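Local atomic coordinates of uncharacterized protein (Bombyx mori, PDB entry 5AZ0), a protein that is an aldo-keto reductase (AKR2E5) of the silkworm, which probably reduces carbonyl compounds to alcohols with a nicotinamide cofactor, as family members do. Residues I17-G23 with I272-T278. Numbering follows the deposited sequence.
With ACT (acetate ion), chain K.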
loop_
_atom_site.group_PDB
_atom_site.type_symbol
_atom_site.label_atom_id
_atom_site.label_comp_id
_atom_site.label_asym_id
_atom_site.label_seq_id
_atom_site.Cartn_x
_atom_site.Cartn_y
_atom_site.Cartn_z
ATOM N N ILE A 17 1.519 -13.238 2.788
ATOM C CA ILE A 17 1.523 -12.106 1.952
ATOM C C ILE A 17 2.931 -11.911 1.363
ATOM O O ILE A 17 3.874 -11.862 2.106
ATOM C CB ILE A 17 1.066 -10.865 2.688
ATOM C CG1 ILE A 17 0.893 -9.710 1.670
ATOM C CG2 ILE A 17 1.994 -10.447 3.826
ATOM C CD1 ILE A 17 0.113 -8.526 2.250
ATOM N N PRO A 18 3.056 -11.812 0.035
ATOM C CA PRO A 18 4.397 -11.615 -0.551
ATOM C C PRO A 18 4.959 -10.276 -0.151
ATOM O O PRO A 18 4.227 -9.234 -0.187
ATOM C CB PRO A 18 4.137 -11.668 -2.084
ATOM C CG PRO A 18 2.893 -12.517 -2.230
ATOM C CD PRO A 18 2.045 -12.137 -1.011
ATOM N N ALA A 19 6.253 -10.290 0.163
ATOM C CA ALA A 19 6.965 -9.128 0.742
ATOM C C ALA A 19 7.135 -7.958 -0.161
ATOM O O ALA A 19 7.508 -6.854 0.279
ATOM C CB ALA A 19 8.291 -9.551 1.201
ATOM N N LEU A 20 6.841 -8.164 -1.446
ATOM C CA LEU A 20 6.822 -7.093 -2.412
ATOM C C LEU A 20 5.544 -7.198 -3.209
ATOM O O LEU A 20 5.081 -8.294 -3.493
ATOM C CB LEU A 20 8.013 -7.256 -3.291
ATOM C CG LEU A 20 8.379 -6.209 -4.320
ATOM C CD1 LEU A 20 9.035 -5.065 -3.586
ATOM C CD2 LEU A 20 9.391 -6.878 -5.288
ATOM N N GLY A 21 4.928 -6.055 -3.467
ATOM C CA GLY A 21 3.697 -5.956 -4.245
ATOM C C GLY A 21 3.799 -4.919 -5.360
ATOM O O GLY A 21 4.561 -3.943 -5.245
ATOM N N TYR A 22 3.023 -5.145 -6.431
ATOM C CA TYR A 22 2.984 -4.289 -7.588
ATOM C C TYR A 22 1.938 -3.195 -7.382
ATOM O O TYR A 22 0.747 -3.457 -7.354
ATOM C CB TYR A 22 2.715 -5.159 -8.881
ATOM C CG TYR A 22 2.727 -4.390 -10.169
ATOM C CD1 TYR A 22 1.602 -3.697 -10.611
ATOM C CD2 TYR A 22 3.870 -4.345 -10.951
ATOM C CE1 TYR A 22 1.631 -2.977 -11.813
ATOM C CE2 TYR A 22 3.901 -3.621 -12.139
ATOM C CZ TYR A 22 2.794 -2.978 -12.575
ATOM O OH TYR A 22 2.912 -2.232 -13.715
ATOM N N GLY A 23 2.380 -1.958 -7.244
ATOM C CA GLY A 23 1.502 -0.828 -7.080
ATOM C C GLY A 23 0.761 -0.400 -8.357
ATOM O O GLY A 23 1.290 -0.514 -9.458
ATOM N N ILE A 272 9.056 -5.201 6.691
ATOM C CA ILE A 272 8.022 -4.388 6.097
ATOM C C ILE A 272 7.850 -4.789 4.616
ATOM O O ILE A 272 8.846 -4.917 3.910
ATOM C CB ILE A 272 8.422 -2.897 6.192
ATOM C CG1 ILE A 272 8.438 -2.513 7.674
ATOM C CG2 ILE A 272 7.433 -2.035 5.453
ATOM C CD1 ILE A 272 8.914 -1.090 7.990
ATOM N N VAL A 273 6.570 -4.970 4.197
ATOM C CA VAL A 273 6.174 -5.275 2.848
ATOM C C VAL A 273 6.250 -3.953 2.106
ATOM O O VAL A 273 5.808 -2.972 2.632
ATOM C CB VAL A 273 4.710 -5.830 2.795
ATOM C CG1 VAL A 273 4.242 -5.976 1.355
ATOM C CG2 VAL A 273 4.545 -7.135 3.613
ATOM N N SER A 274 6.838 -3.920 0.906
ATOM C CA SER A 274 6.873 -2.724 0.044
ATOM C C SER A 274 5.969 -2.851 -1.177
ATOM O O SER A 274 5.930 -3.918 -1.798
ATOM C CB SER A 274 8.270 -2.503 -0.481
ATOM O OG SER A 274 9.028 -1.953 0.593
ATOM N N ILE A 275 5.343 -1.737 -1.538
ATOM C CA ILE A 275 4.519 -1.563 -2.718
ATOM C C ILE A 275 5.068 -0.399 -3.552
ATOM O O ILE A 275 4.461 0.675 -3.670
ATOM C CB ILE A 275 3.044 -1.176 -2.420
ATOM C CG1 ILE A 275 2.389 -2.043 -1.360
ATOM C CG2 ILE A 275 2.212 -1.234 -3.718
ATOM C CD1 ILE A 275 2.405 -3.507 -1.598
ATOM N N PRO A 276 6.219 -0.611 -4.176
ATOM C CA PRO A 276 6.635 0.371 -5.172
ATOM C C PRO A 276 5.682 0.448 -6.377
ATOM O O PRO A 276 5.045 -0.543 -6.707
ATOM C CB PRO A 276 7.961 -0.150 -5.640
ATOM C CG PRO A 276 7.840 -1.626 -5.461
ATOM C CD PRO A 276 7.062 -1.816 -4.183
ATOM N N LYS A 277 5.576 1.643 -6.955
ATOM C CA LYS A 277 4.842 1.842 -8.168
ATOM C C LYS A 277 5.807 2.209 -9.292
ATOM O O LYS A 277 6.561 3.179 -9.172
ATOM C CB LYS A 277 3.783 2.915 -8.033
ATOM C CG LYS A 277 2.908 2.914 -9.306
ATOM C CD LYS A 277 2.624 4.291 -9.824
ATOM C CE LYS A 277 3.774 4.885 -10.534
ATOM N NZ LYS A 277 3.692 6.346 -10.302
ATOM N N THR A 278 5.766 1.443 -10.381
ATOM C CA THR A 278 6.503 1.787 -11.615
ATOM C C THR A 278 5.743 1.233 -12.808
ATOM O O THR A 278 5.010 0.287 -12.668
ATOM C CB THR A 278 7.929 1.210 -11.578
ATOM O OG1 THR A 278 8.651 1.604 -12.752
ATOM C CG2 THR A 278 7.931 -0.322 -11.453
HETATM C C ACT K . 8.113 4.621 -13.485
HETATM O O ACT K . 9.141 4.488 -12.772
HETATM O OXT ACT K . 8.097 4.089 -14.585
HETATM C CH3 ACT K . 6.864 5.348 -13.056
HETATM O O HOH W 1 9.879 -6.022 1.655
HETATM O O HOH W 2 3.544 -0.302 -10.325
#
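Three backbone hydrogen bonds join Ala19-Gly23 to Ser274-Pro276. Ser274 N donates to Ala19 O (3.1 Å). Gly21 N approaches Ser274 O nearly along the C=O axis (2.9 Å), and Gly23 N reaches Pro276 O (3.1 Å). Their alternation is that of parallel strands, and CA-H...O contacts from Val273 to Ala19 O, Leu20 to Ser274 O and Ile275 to Gly21 O run beside them. One water donates to both Ala19 O and Ile272 O; another accepts from Thr278 N and lies over one face of the Tyr22 ring. Among the apolar contacts, Leu20 CD1 meets Pro276 CD (3.8 Å), the side chains crossing at about a right angle. With chi1 at -48°, the branches of Ile275 part: CG2, opposite the backbone N, presses on Gly23 CA (3.5 Å), while CD1 lies against Gly21 CA (3.8 Å). Ile275 also touches Val221 of strand 219-223 and His68 and Asp70 of strand 68-70. Shortening Ile275 to alanine removes both methyls and would probably leave a gap against Gly21 and Gly23. Beyond these segments, Val273 bonds to strand 219-223 and Tyr22 to strand 68-70. Main-chain bonds, two of them donated by glycines, thus close the TIM barrel between its first and last strands.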